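Local structure of group 3 allergen SMIPP-S Yv6023A04 (Sarcoptes scabiei type hominis, 3H7O) at residues A[57-65]-A[134-142]. The protein is a catalytically inactivated paralogue of mite serine proteases, keeping the trypsin-like fold of peptidase family S1 but probably not its endopeptidase activity. The protein carries 3 engineered substitutions. Numbering follows the deposited sequence.
Sequences YESTNLWED and TMDPKDHDL
Asn61 and Asp141 illustrate how one carboxamide can pin two loops together. Asn61 ND2 donates to Asp141 OD1 (2.6 Å) and to Pro137 O (2.8 Å), both partners lying in the amide plane, which fixes the rotation of the group. The carboxylate plane stands 78° from the amide, and ND2 comes to Asp141 OD1 from above it. Chi1 of -180° sets the amide beside the residue's own carbonyl carbon, next to the chain that follows, and OD1 accepts there from Trp63 N, an Asx turn, and from Glu64 N on the opposite face, completing an Asx motif. Backbone bonds flank it, Leu142 N to Thr60 O (2.7 Å) and Leu62 N to His140 O (3.0 Å), making a single beta bridge between Asn61 and Asp141. In the double-barrel trypsin-like fold, the bridge ties the loop after strand 54-57 of one barrel to the loop entering strand 143-150 of the other. Farther out, the six-membered ring of Trp63 lies in an offset stack on His140, centroids 3.8 Å apart and planes inclined by 21°. That imidazole is steadied by ND1 donating to Asp136 O, while NE2 bonds to Gly132 O. Pro137 CG packs 4.1 Å from Trp63 CE3, and Pro137 CB meets Glu64 CD.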
ATOM      1  N   TYR A  57       1.315   8.993  -9.803  1.00 25.94           N
ATOM      2  CA  TYR A  57       2.241   9.483  -8.785  1.00 25.97           C
ATOM      3  C   TYR A  57       2.315  11.006  -8.756  1.00 25.88           C
ATOM      4  O   TYR A  57       1.777  11.673  -9.640  1.00 27.43           O
ATOM      5  CB  TYR A  57       3.626   8.821  -8.927  1.00 25.03           C
ATOM      6  CG  TYR A  57       4.364   9.011 -10.246  1.00 25.03           C
ATOM      7  CD1 TYR A  57       5.578   9.705 -10.286  1.00 27.93           C
ATOM      8  CD2 TYR A  57       3.885   8.460 -11.437  1.00 25.48           C
ATOM      9  CE1 TYR A  57       6.283   9.871 -11.484  1.00 26.33           C
ATOM     10  CE2 TYR A  57       4.582   8.625 -12.644  1.00 26.81           C
ATOM     11  CZ  TYR A  57       5.781   9.329 -12.656  1.00 27.30           C
ATOM     12  OH  TYR A  57       6.476   9.490 -13.839  1.00 27.45           O
ATOM     13  N   GLU A  58       2.946  11.547  -7.710  1.00 25.52           N
ATOM     14  CA  GLU A  58       3.053  12.997  -7.488  1.00 25.34           C
ATOM     15  C   GLU A  58       1.693  13.672  -7.302  1.00 25.08           C
ATOM     16  O   GLU A  58       1.531  14.846  -7.634  1.00 25.06           O
ATOM     17  CB  GLU A  58       3.842  13.680  -8.622  1.00 25.65           C
ATOM     18  CG  GLU A  58       5.243  13.124  -8.835  1.00 26.65           C
ATOM     19  CD  GLU A  58       6.104  13.976  -9.753  1.00 29.40           C
ATOM     20  OE1 GLU A  58       5.596  14.956 -10.338  1.00 29.30           O
ATOM     21  OE2 GLU A  58       7.306  13.660  -9.887  1.00 29.27           O
ATOM     22  N   SER A  59       0.731  12.937  -6.742  1.00 25.86           N
ATOM     23  CA  SER A  59      -0.662  13.378  -6.712  1.00 26.35           C
ATOM     24  C   SER A  59      -1.195  13.640  -5.305  1.00 26.00           C
ATOM     25  O   SER A  59      -1.196  12.758  -4.450  1.00 27.69           O
ATOM     26  CB  SER A  59      -1.564  12.366  -7.439  1.00 26.79           C
ATOM     27  OG  SER A  59      -2.928  12.755  -7.373  1.00 26.11           O
ATOM     28  N   THR A  60      -1.682  14.855  -5.093  1.00 25.67           N
ATOM     29  CA  THR A  60      -2.279  15.238  -3.817  1.00 26.23           C
ATOM     30  C   THR A  60      -3.792  15.002  -3.849  1.00 25.99           C
ATOM     31  O   THR A  60      -4.446  14.929  -2.809  1.00 26.21           O
ATOM     32  CB  THR A  60      -1.904  16.696  -3.478  1.00 26.75           C
ATOM     33  OG1 THR A  60      -0.478  16.776  -3.350  1.00 26.84           O
ATOM     34  CG2 THR A  60      -2.553  17.168  -2.178  1.00 26.10           C
ATOM     35  N   ASN A  61      -4.330  14.882  -5.063  1.00 25.76           N
ATOM     36  CA  ASN A  61      -5.718  14.501  -5.294  1.00 25.92           C
ATOM     37  C   ASN A  61      -5.800  13.866  -6.676  1.00 25.49           C
ATOM     38  O   ASN A  61      -5.417  14.487  -7.664  1.00 24.50           O
ATOM     39  CB  ASN A  61      -6.658  15.711  -5.182  1.00 25.15           C
ATOM     40  CG  ASN A  61      -8.118  15.344  -5.414  1.00 27.53           C
ATOM     41  OD1 ASN A  61      -8.516  14.982  -6.525  1.00 28.19           O
ATOM     42  ND2 ASN A  61      -8.926  15.445  -4.367  1.00 25.21           N
ATOM     43  N   LEU A  62      -6.286  12.625  -6.736  1.00 25.73           N
ATOM     44  CA  LEU A  62      -6.253  11.837  -7.977  1.00 26.20           C
ATOM     45  C   LEU A  62      -6.934  12.511  -9.171  1.00 26.90           C
ATOM     46  O   LEU A  62      -6.558  12.273 -10.329  1.00 26.23           O
ATOM     47  CB  LEU A  62      -6.822  10.435  -7.744  1.00 25.86           C
ATOM     48  CG  LEU A  62      -6.063   9.533  -6.764  1.00 28.51           C
ATOM     49  CD1 LEU A  62      -6.662   8.134  -6.748  1.00 32.66           C
ATOM     50  CD2 LEU A  62      -4.572   9.474  -7.101  1.00 28.49           C
ATOM     51  N   TRP A  63      -7.921  13.359  -8.882  1.00 26.79           N
ATOM     52  CA  TRP A  63      -8.630  14.122  -9.910  1.00 28.05           C
ATOM     53  C   TRP A  63      -8.059  15.527 -10.090  1.00 28.66           C
ATOM     54  O   TRP A  63      -7.692  15.920 -11.201  1.00 29.27           O
ATOM     55  CB  TRP A  63     -10.120  14.235  -9.569  1.00 27.62           C
ATOM     56  CG  TRP A  63     -10.903  12.958  -9.679  1.00 29.27           C
ATOM     57  CD1 TRP A  63     -10.465  11.752 -10.151  1.00 29.67           C
ATOM     58  CD2 TRP A  63     -12.284  12.778  -9.342  1.00 27.81           C
ATOM     59  NE1 TRP A  63     -11.481  10.828 -10.106  1.00 31.49           N
ATOM     60  CE2 TRP A  63     -12.610  11.432  -9.619  1.00 28.15           C
ATOM     61  CE3 TRP A  63     -13.278  13.623  -8.828  1.00 27.03           C
ATOM     62  CZ2 TRP A  63     -13.888  10.910  -9.398  1.00 28.67           C
ATOM     63  CZ3 TRP A  63     -14.549  13.104  -8.608  1.00 26.62           C
ATOM     64  CH2 TRP A  63     -14.841  11.759  -8.894  1.00 28.63           C
ATOM     65  N   GLU A  64      -7.989  16.274  -8.988  1.00 29.34           N
ATOM     66  CA  GLU A  64      -7.718  17.716  -9.018  1.00 30.77           C
ATOM     67  C   GLU A  64      -6.242  18.101  -9.099  1.00 30.73           C
ATOM     68  O   GLU A  64      -5.908  19.171  -9.608  1.00 31.39           O
ATOM     69  CB  GLU A  64      -8.368  18.394  -7.815  1.00 30.89           C
ATOM     70  CG  GLU A  64      -9.880  18.265  -7.811  1.00 36.99           C
ATOM     71  CD  GLU A  64     -10.536  19.094  -6.735  1.00 41.23           C
ATOM     72  OE1 GLU A  64     -10.209  18.906  -5.540  1.00 45.24           O
ATOM     73  OE2 GLU A  64     -11.391  19.927  -7.089  1.00 44.63           O
ATOM     74  N   ASP A  65      -5.372  17.248  -8.566  1.00 30.35           N
ATOM     75  CA  ASP A  65      -3.930  17.422  -8.718  1.00 31.33           C
ATOM     76  C   ASP A  65      -3.367  16.081  -9.180  1.00 30.64           C
ATOM     77  O   ASP A  65      -2.746  15.366  -8.389  1.00 31.36           O
ATOM     78  CB  ASP A  65      -3.283  17.880  -7.401  1.00 31.48           C
ATOM     79  CG  ASP A  65      -1.769  18.057  -7.517  1.00 37.18           C
ATOM     80  OD1 ASP A  65      -1.319  18.770  -8.441  1.00 38.77           O
ATOM     81  OD2 ASP A  65      -1.029  17.473  -6.689  1.00 36.90           O
ATOM     82  N   THR A 134     -16.092   6.723  -6.128  1.00 43.43           N
ATOM     83  CA  THR A 134     -16.980   7.707  -5.501  1.00 42.29           C
ATOM     84  C   THR A 134     -17.046   9.002  -6.318  1.00 41.21           C
ATOM     85  O   THR A 134     -16.168   9.264  -7.143  1.00 41.32           O
ATOM     86  CB  THR A 134     -16.555   8.024  -4.046  1.00 42.55           C
ATOM     87  OG1 THR A 134     -15.129   8.163  -3.977  1.00 44.16           O
ATOM     88  CG2 THR A 134     -16.996   6.912  -3.104  1.00 42.11           C
ATOM     89  N   MET A 135     -18.077   9.806  -6.072  1.00 39.58           N
ATOM     90  CA  MET A 135     -18.358  10.999  -6.881  1.00 39.03           C
ATOM     91  C   MET A 135     -17.771  12.306  -6.347  1.00 37.81           C
ATOM     92  O   MET A 135     -17.648  13.281  -7.092  1.00 37.70           O
ATOM     93  CB  MET A 135     -19.864  11.165  -7.072  1.00 39.24           C
ATOM     94  CG  MET A 135     -20.457  10.231  -8.104  1.00 42.08           C
ATOM     95  SD  MET A 135     -22.221  10.485  -8.323  1.00 45.94           S
ATOM     96  CE  MET A 135     -22.271  12.112  -9.083  1.00 42.89           C
ATOM     97  N   ASP A 136     -17.431  12.329  -5.063  1.00 36.14           N
ATOM     98  CA  ASP A 136     -16.918  13.534  -4.417  1.00 34.86           C
ATOM     99  C   ASP A 136     -15.413  13.665  -4.669  1.00 33.51           C
ATOM    100  O   ASP A 136     -14.657  12.732  -4.382  1.00 33.25           O
ATOM    101  CB  ASP A 136     -17.215  13.490  -2.910  1.00 35.67           C
ATOM    102  CG  ASP A 136     -17.148  14.860  -2.245  1.00 37.23           C
ATOM    103  OD1 ASP A 136     -16.293  15.693  -2.618  1.00 38.83           O
ATOM    104  OD2 ASP A 136     -17.955  15.102  -1.324  1.00 40.96           O
ATOM    105  N   PRO A 137     -14.975  14.816  -5.221  1.00 32.71           N
ATOM    106  CA  PRO A 137     -13.548  15.094  -5.439  1.00 32.40           C
ATOM    107  C   PRO A 137     -12.701  14.993  -4.164  1.00 31.90           C
ATOM    108  O   PRO A 137     -11.562  14.519  -4.218  1.00 31.19           O
ATOM    109  CB  PRO A 137     -13.551  16.531  -5.961  1.00 32.23           C
ATOM    110  CG  PRO A 137     -14.867  16.674  -6.629  1.00 33.49           C
ATOM    111  CD  PRO A 137     -15.829  15.862  -5.817  1.00 32.70           C
ATOM    112  N   LYS A 138     -13.260  15.426  -3.032  1.00 31.76           N
ATOM    113  CA  LYS A 138     -12.569  15.349  -1.740  1.00 31.99           C
ATOM    114  C   LYS A 138     -12.264  13.913  -1.320  1.00 31.55           C
ATOM    115  O   LYS A 138     -11.269  13.666  -0.636  1.00 31.15           O
ATOM    116  CB  LYS A 138     -13.365  16.070  -0.647  1.00 32.88           C
ATOM    117  CG  LYS A 138     -13.448  17.576  -0.843  1.00 35.73           C
ATOM    118  CD  LYS A 138     -14.220  18.248   0.279  1.00 40.13           C
ATOM    119  CE  LYS A 138     -14.460  19.719  -0.034  1.00 43.29           C
ATOM    120  NZ  LYS A 138     -15.301  20.383   1.000  1.00 44.19           N
ATOM    121  N   ASP A 139     -13.113  12.971  -1.737  1.00 31.07           N
ATOM    122  CA  ASP A 139     -12.871  11.548  -1.494  1.00 32.18           C
ATOM    123  C   ASP A 139     -11.596  11.064  -2.173  1.00 31.55           C
ATOM    124  O   ASP A 139     -11.074  10.006  -1.831  1.00 32.94           O
ATOM    125  CB  ASP A 139     -14.046  10.694  -1.978  1.00 33.19           C
ATOM    126  CG  ASP A 139     -15.279  10.837  -1.110  1.00 35.74           C
ATOM    127  OD1 ASP A 139     -15.164  11.308   0.039  1.00 39.55           O
ATOM    128  OD2 ASP A 139     -16.371  10.469  -1.587  1.00 41.33           O
ATOM    129  N   HIS A 140     -11.101  11.844  -3.130  1.00 30.66           N
ATOM    130  CA  HIS A 140      -9.915  11.471  -3.896  1.00 31.51           C
ATOM    131  C   HIS A 140      -8.650  12.200  -3.446  1.00 30.30           C
ATOM    132  O   HIS A 140      -7.623  12.124  -4.114  1.00 29.80           O
ATOM    133  CB  HIS A 140     -10.171  11.661  -5.398  1.00 31.83           C
ATOM    134  CG  HIS A 140     -11.267  10.790  -5.925  1.00 34.92           C
ATOM    135  ND1 HIS A 140     -12.600  11.118  -5.804  1.00 36.41           N
ATOM    136  CD2 HIS A 140     -11.232   9.589  -6.551  1.00 38.49           C
ATOM    137  CE1 HIS A 140     -13.338  10.159  -6.331  1.00 35.88           C
ATOM    138  NE2 HIS A 140     -12.532   9.223  -6.798  1.00 41.38           N
ATOM    139  N   ASP A 141      -8.731  12.891  -2.306  1.00 29.52           N
ATOM    140  CA  ASP A 141      -7.566  13.538  -1.702  1.00 29.11           C
ATOM    141  C   ASP A 141      -6.572  12.507  -1.195  1.00 28.38           C
ATOM    142  O   ASP A 141      -6.964  11.441  -0.712  1.00 27.41           O
ATOM    143  CB  ASP A 141      -7.976  14.392  -0.499  1.00 29.67           C
ATOM    144  CG  ASP A 141      -8.609  15.713  -0.891  1.00 30.91           C
ATOM    145  OD1 ASP A 141      -8.262  16.281  -1.946  1.00 31.46           O
ATOM    146  OD2 ASP A 141      -9.452  16.191  -0.114  1.00 30.33           O
ATOM    147  N   LEU A 142      -5.288  12.839  -1.284  1.00 27.88           N
ATOM    148  CA  LEU A 142      -4.266  12.119  -0.536  1.00 28.01           C
ATOM    149  C   LEU A 142      -4.497  12.361   0.951  1.00 28.00           C
ATOM    150  O   LEU A 142      -4.613  13.506   1.394  1.00 28.38           O
ATOM    151  CB  LEU A 142      -2.861  12.582  -0.930  1.00 28.94           C
ATOM    152  CG  LEU A 142      -1.682  11.970  -0.163  1.00 28.88           C
ATOM    153  CD1 LEU A 142      -1.554  10.473  -0.423  1.00 25.86           C
ATOM    154  CD2 LEU A 142      -0.400  12.679  -0.539  1.00 31.42           C
TER
HETATM  155  O   HOH W   1      -4.901  16.120   0.099  1.00 37.44           O